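Local coordinates for ribosome inactivating type 1 protein (Iris hollandica, PDB 3MVG) that belongs to the type 1 ribosome-inactivating proteins, which consist of a single chain with the mixed alpha/beta fold of that family, at residues A163-I168 / T199-L204; S205-R210 / F216-K221. All coordinates share one frame; numbering follows the deposited sequence.

In the fold
Both contacts use helix 201-210, one at each end, and follow one another along the chain. The centre of contact 1 lies about 10 Å from the centre of the chain, and the contact joins the start of this helix to the junction between helices 146-164 and 166-173; all its touching residues are buried, and its chemistry is aromatic, with an arginine stacked on a tryptophan. Contact 2, whose centre is about 22 Å from that of the chain, sets the last turns of the helix against strand 215-223 and is only partly buried, combining a buried ring with a carboxylate, backbone N-H groups and a water. Leu204 links them, its CD2 packing on Val220 and Phe216.

Contact 1 (A163-I168 / T199-L204); sequences ARFRAI and TNWQTL
Arg164 lies along the indole of Trp201 in the helical part of the ribosome-inactivating protein fold, where the junction of helices 146-164 and 166-173 meets the first turn of helix 201-210. CB of Arg164 stands over the indole face at its NE1 rim, 3.8 Å from NE1 of Trp201, and CG moves inward over NE1 and CE2. CD then stands over the five-membered ring, 3.6 Å from its centroid, in a CH-pi contact. Beyond it, NE and CZ pass over the six-membered ring, and CZ comes within 3.3 Å of CE3. The extended chain runs across the indole, and chi4 of 178° keeps the guanidinium in line with it, its plane 10° from that of the indole, a stacked cation-pi pair. At the tip NH2 lies over CZ3 and also donates to the carbonyl of Asn70 and to a bound glycerol, bonds that would help fix the rotation of the group.

Phe165 meets the same indole differently. The edge of Trp201 points at the Phe165 ring in an offset edge-to-face pair, planes at 76°, with CZ of Phe165 3.6 Å from CD1 of Trp201. The buried indole N-H is satisfied outside the contact: NE1 of Trp201 donates to the carbonyl of Leu246. Farther along the helix, Leu204 reaches the rim of the phenyl ring, its CD1 4.0 Å from CE1 of Phe165.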
loop_
_atom_site.group_PDB
_atom_site.type_symbol
_atom_site.label_atom_id
_atom_site.label_comp_id
_atom_site.label_asym_id
_atom_site.label_seq_id
_atom_site.Cartn_x
_atom_site.Cartn_y
_atom_site.Cartn_z
ATOM N N ALA A 163 -10.158 -3.472 -4.580
ATOM C CA ALA A 163 -10.488 -2.349 -5.466
ATOM C C ALA A 163 -11.021 -1.168 -4.632
ATOM O O ALA A 163 -10.672 -0.021 -4.881
ATOM C CB ALA A 163 -11.523 -2.759 -6.508
ATOM N N ARG A 164 -11.863 -1.459 -3.638
ATOM C CA ARG A 164 -12.458 -0.423 -2.784
ATOM C C ARG A 164 -11.451 0.207 -1.830
ATOM O O ARG A 164 -11.549 1.402 -1.539
ATOM C CB ARG A 164 -13.609 -1.002 -1.972
ATOM C CG ARG A 164 -14.838 -1.364 -2.777
ATOM C CD ARG A 164 -15.785 -2.101 -1.866
ATOM N NE ARG A 164 -17.066 -2.407 -2.489
ATOM C CZ ARG A 164 -18.035 -3.087 -1.883
ATOM N NH1 ARG A 164 -17.865 -3.544 -0.652
ATOM N NH2 ARG A 164 -19.174 -3.307 -2.514
ATOM N N PHE A 165 -10.501 -0.589 -1.334
ATOM C CA PHE A 165 -9.574 -0.133 -0.290
ATOM C C PHE A 165 -8.137 -0.498 -0.597
ATOM O O PHE A 165 -7.748 -1.682 -0.535
ATOM C CB PHE A 165 -9.915 -0.745 1.070
ATOM C CG PHE A 165 -11.215 -0.286 1.645
ATOM C CD1 PHE A 165 -11.317 0.958 2.263
ATOM C CD2 PHE A 165 -12.331 -1.101 1.594
ATOM C CE1 PHE A 165 -12.526 1.386 2.812
ATOM C CE2 PHE A 165 -13.533 -0.682 2.145
ATOM C CZ PHE A 165 -13.628 0.558 2.756
ATOM N N ARG A 166 -7.323 0.514 -0.866
ATOM C CA ARG A 166 -5.897 0.299 -1.076
ATOM C C ARG A 166 -5.210 -0.244 0.172
ATOM O O ARG A 166 -4.158 -0.884 0.059
ATOM C CB ARG A 166 -5.222 1.575 -1.581
ATOM C CG ARG A 166 -5.712 1.967 -2.954
ATOM C CD ARG A 166 -5.263 3.353 -3.353
ATOM N NE ARG A 166 -5.886 3.778 -4.602
ATOM C CZ ARG A 166 -5.439 3.478 -5.820
ATOM N NH1 ARG A 166 -4.321 2.769 -5.986
ATOM N NH2 ARG A 166 -6.127 3.893 -6.873
ATOM N N ALA A 167 -5.788 -0.018 1.350
ATOM C CA ALA A 167 -5.218 -0.596 2.572
ATOM C C ALA A 167 -5.290 -2.117 2.542
ATOM O O ALA A 167 -4.402 -2.794 3.071
ATOM C CB ALA A 167 -5.910 -0.062 3.806
ATOM N N ILE A 168 -6.337 -2.657 1.927
ATOM C CA ILE A 168 -6.458 -4.113 1.787
ATOM C C ILE A 168 -5.529 -4.619 0.675
ATOM O O ILE A 168 -4.842 -5.630 0.852
ATOM C CB ILE A 168 -7.924 -4.569 1.593
ATOM C CG1 ILE A 168 -8.802 -3.986 2.710
ATOM C CG2 ILE A 168 -8.002 -6.108 1.559
ATOM C CD1 ILE A 168 -10.284 -4.293 2.576
ATOM N N THR A 199 -16.898 -3.422 6.265
ATOM C CA THR A 199 -18.250 -3.117 6.760
ATOM C C THR A 199 -18.619 -1.639 6.607
ATOM O O THR A 199 -19.793 -1.298 6.459
ATOM C CB THR A 199 -18.370 -3.527 8.258
ATOM O OG1 THR A 199 -18.019 -4.909 8.409
ATOM C CG2 THR A 199 -19.768 -3.286 8.818
ATOM N N ASN A 200 -17.609 -0.773 6.637
ATOM C CA ASN A 200 -17.825 0.668 6.652
ATOM C C ASN A 200 -17.656 1.373 5.316
ATOM O O ASN A 200 -17.586 2.604 5.270
ATOM C CB ASN A 200 -16.948 1.314 7.726
ATOM C CG ASN A 200 -17.562 1.200 9.098
ATOM O OD1 ASN A 200 -18.466 1.970 9.445
ATOM N ND2 ASN A 200 -17.119 0.217 9.870
ATOM N N TRP A 201 -17.628 0.609 4.227
ATOM C CA TRP A 201 -17.416 1.206 2.914
ATOM C C TRP A 201 -18.492 2.213 2.528
ATOM O O TRP A 201 -18.169 3.317 2.096
ATOM C CB TRP A 201 -17.281 0.135 1.843
ATOM C CG TRP A 201 -17.007 0.704 0.482
ATOM C CD1 TRP A 201 -15.925 1.459 0.100
ATOM C CD2 TRP A 201 -17.839 0.577 -0.674
ATOM N NE1 TRP A 201 -16.034 1.790 -1.230
ATOM C CE2 TRP A 201 -17.198 1.262 -1.725
ATOM C CE3 TRP A 201 -19.055 -0.070 -0.924
ATOM C CZ2 TRP A 201 -17.731 1.314 -3.010
ATOM C CZ3 TRP A 201 -19.585 -0.015 -2.191
ATOM C CH2 TRP A 201 -18.925 0.671 -3.228
ATOM N N GLN A 202 -19.759 1.842 2.685
ATOM C CA GLN A 202 -20.841 2.771 2.370
ATOM C C GLN A 202 -20.781 4.018 3.262
ATOM O O GLN A 202 -20.881 5.146 2.771
ATOM C CB GLN A 202 -22.223 2.104 2.444
ATOM C CG GLN A 202 -23.356 3.127 2.366
ATOM C CD GLN A 202 -24.725 2.541 2.103
ATOM O OE1 GLN A 202 -25.726 3.257 2.162
ATOM N NE2 GLN A 202 -24.781 1.260 1.779
ATOM N N THR A 203 -20.574 3.811 4.562
ATOM C CA THR A 203 -20.518 4.912 5.511
ATOM C C THR A 203 -19.401 5.891 5.154
ATOM O O THR A 203 -19.624 7.105 5.104
ATOM C CB THR A 203 -20.366 4.391 6.950
ATOM O OG1 THR A 203 -21.543 3.652 7.298
ATOM C CG2 THR A 203 -20.186 5.532 7.940
ATOM N N LEU A 204 -18.205 5.366 4.890
ATOM C CA LEU A 204 -17.084 6.207 4.509
ATOM C C LEU A 204 -17.364 6.919 3.184
ATOM O O LEU A 204 -17.060 8.111 3.037
ATOM C CB LEU A 204 -15.790 5.387 4.429
ATOM C CG LEU A 204 -15.200 4.919 5.772
ATOM C CD1 LEU A 204 -14.198 3.790 5.567
ATOM C CD2 LEU A 204 -14.560 6.071 6.556
#

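Contact 2 (S205-R210 / F216-K221); sequences STEVQR and FLQPVK
The backbones of Glu207 and Phe216 approach to 5.6 Å between CA atoms, where helix 201-210 passes the beginning of strand 215-223, and the chain of that strand turns a corner at Leu217 and Gln218. Glu207 takes up the centre of the contact. Its CB is seated over the middle of the Phe216 ring, 3.5 Å from the centroid and almost on the ring normal, a CH-pi contact. A bend at chi2 (-55°) carries the carboxylate away from the ring to the corner, where OE1 accepts from Gln218 N at 3.0 Å; the donor comes from above the carboxylate plane. A water donates to OE1 and to the backbone O of Glu207 while accepting from Leu217 N at 2.8 Å, so OE1 of the buried residue Glu207 is tied to Gln218 directly and to Leu217 through the water. On one flank CG of Glu207 packs on CG2 of Val220, 3.8 Å away; on the solvent side CD1 of Leu217 lies near NE of Arg210, both residues being exposed. Val208 CG2 touches CE1 of Phe216, whose ring also packs on Val235 and Ala238 of helix 235-240. Helix 201-210 thus packs on one strand, 215-223, of the two-stranded antiparallel sheet completed by strand 229-234, a helix laid against a beta hairpin.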
loop_
_atom_site.group_PDB
_atom_site.type_symbol
_atom_site.label_atom_id
_atom_site.label_comp_id
_atom_site.label_asym_id
_atom_site.label_seq_id
_atom_site.Cartn_x
_atom_site.Cartn_y
_atom_site.Cartn_z
ATOM N N SER A 205 -17.943 6.192 2.227
ATOM C CA SER A 205 -18.253 6.749 0.910
ATOM C C SER A 205 -19.185 7.946 1.047
ATOM O O SER A 205 -18.963 8.992 0.430
ATOM C CB SER A 205 -18.918 5.702 0.015
ATOM O OG SER A 205 -17.992 4.699 -0.414
ATOM N N THR A 206 -20.239 7.772 1.838
ATOM C CA THR A 206 -21.220 8.829 2.075
ATOM C C THR A 206 -20.598 10.028 2.790
ATOM O O THR A 206 -20.804 11.179 2.368
ATOM C CB THR A 206 -22.427 8.268 2.827
ATOM O OG1 THR A 206 -23.096 7.347 1.963
ATOM C CG2 THR A 206 -23.399 9.382 3.238
ATOM N N GLU A 207 -19.800 9.775 3.823
ATOM C CA GLU A 207 -19.163 10.871 4.549
ATOM C C GLU A 207 -18.235 11.682 3.649
ATOM O O GLU A 207 -18.187 12.909 3.742
ATOM C CB GLU A 207 -18.423 10.377 5.794
ATOM C CG GLU A 207 -19.335 9.840 6.916
ATOM C CD GLU A 207 -20.394 10.835 7.371
ATOM O OE1 GLU A 207 -20.069 12.030 7.539
ATOM O OE2 GLU A 207 -21.549 10.412 7.570
ATOM N N VAL A 208 -17.521 11.016 2.745
ATOM C CA VAL A 208 -16.686 11.748 1.795
ATOM C C VAL A 208 -17.536 12.684 0.922
ATOM O O VAL A 208 -17.157 13.839 0.693
ATOM C CB VAL A 208 -15.803 10.800 0.949
ATOM C CG1 VAL A 208 -15.157 11.540 -0.229
ATOM C CG2 VAL A 208 -14.749 10.162 1.819
ATOM N N GLN A 209 -18.677 12.186 0.457
ATOM C CA GLN A 209 -19.548 12.970 -0.424
ATOM C C GLN A 209 -20.257 14.132 0.279
ATOM O O GLN A 209 -20.561 15.139 -0.363
ATOM C CB GLN A 209 -20.546 12.076 -1.163
ATOM C CG GLN A 209 -19.879 11.260 -2.261
ATOM C CD GLN A 209 -20.704 10.081 -2.693
ATOM O OE1 GLN A 209 -21.583 10.197 -3.542
ATOM N NE2 GLN A 209 -20.425 8.924 -2.106
ATOM N N ARG A 210 -20.492 14.000 1.582
ATOM C CA ARG A 210 -21.209 15.024 2.356
ATOM C C ARG A 210 -20.273 15.957 3.117
ATOM O O ARG A 210 -20.731 16.912 3.764
ATOM C CB ARG A 210 -22.164 14.365 3.348
ATOM C CG ARG A 210 -23.216 13.479 2.723
ATOM C CD ARG A 210 -24.261 13.093 3.746
ATOM N NE ARG A 210 -25.076 14.248 4.128
ATOM C CZ ARG A 210 -26.215 14.182 4.813
ATOM N NH1 ARG A 210 -26.700 13.011 5.210
ATOM N NH2 ARG A 210 -26.876 15.295 5.101
ATOM N N PHE A 216 -15.711 15.532 7.905
ATOM C CA PHE A 216 -16.896 14.678 7.973
ATOM C C PHE A 216 -17.965 15.286 8.877
ATOM O O PHE A 216 -17.662 15.771 9.972
ATOM C CB PHE A 216 -16.533 13.311 8.558
ATOM C CG PHE A 216 -15.860 12.361 7.595
ATOM C CD1 PHE A 216 -15.471 12.752 6.312
ATOM C CD2 PHE A 216 -15.584 11.059 8.008
ATOM C CE1 PHE A 216 -14.844 11.838 5.451
ATOM C CE2 PHE A 216 -14.962 10.148 7.161
ATOM C CZ PHE A 216 -14.592 10.535 5.887
ATOM N N LEU A 217 -19.214 15.226 8.436
ATOM C CA LEU A 217 -20.342 15.586 9.297
ATOM C C LEU A 217 -20.467 14.609 10.467
ATOM O O LEU A 217 -20.802 15.006 11.587
ATOM C CB LEU A 217 -21.645 15.627 8.500
ATOM C CG LEU A 217 -21.738 16.516 7.253
ATOM C CD1 LEU A 217 -23.123 16.377 6.632
ATOM C CD2 LEU A 217 -21.418 17.982 7.548
ATOM N N GLN A 218 -20.198 13.333 10.199
ATOM C CA GLN A 218 -20.255 12.285 11.210
ATOM C C GLN A 218 -18.968 11.463 11.172
ATOM O O GLN A 218 -18.808 10.589 10.310
ATOM C CB GLN A 218 -21.477 11.384 10.994
ATOM C CG GLN A 218 -22.824 12.069 11.206
ATOM C CD GLN A 218 -23.026 12.588 12.624
ATOM O OE1 GLN A 218 -22.578 11.976 13.601
ATOM N NE2 GLN A 218 -23.715 13.719 12.741
ATOM N N PRO A 219 -18.030 11.749 12.094
ATOM C CA PRO A 219 -16.801 10.960 12.172
ATOM C C PRO A 219 -17.071 9.459 12.300
ATOM O O PRO A 219 -18.044 9.042 12.930
ATOM C CB PRO A 219 -16.114 11.521 13.416
ATOM C CG PRO A 219 -16.531 12.965 13.419
ATOM C CD PRO A 219 -17.966 12.947 12.955
ATOM N N VAL A 220 -16.207 8.663 11.675
ATOM C CA VAL A 220 -16.410 7.226 11.550
ATOM C C VAL A 220 -15.403 6.483 12.426
ATOM O O VAL A 220 -14.195 6.534 12.183
ATOM C CB VAL A 220 -16.262 6.771 10.069
ATOM C CG1 VAL A 220 -16.500 5.266 9.939
ATOM C CG2 VAL A 220 -17.218 7.540 9.162
ATOM N N LYS A 221 -15.903 5.790 13.444
ATOM C CA LYS A 221 -15.040 4.969 14.282
ATOM C C LYS A 221 -14.789 3.621 13.610
ATOM O O LYS A 221 -15.720 2.970 13.138
ATOM C CB LYS A 221 -15.660 4.766 15.663
ATOM C CG LYS A 221 -14.765 3.998 16.630
ATOM C CD LYS A 221 -15.459 3.714 17.961
ATOM C CE LYS A 221 -16.608 2.723 17.807
ATOM N NZ LYS A 221 -16.161 1.315 17.719
HETATM O O HOH W 1 -19.541 14.084 5.889
#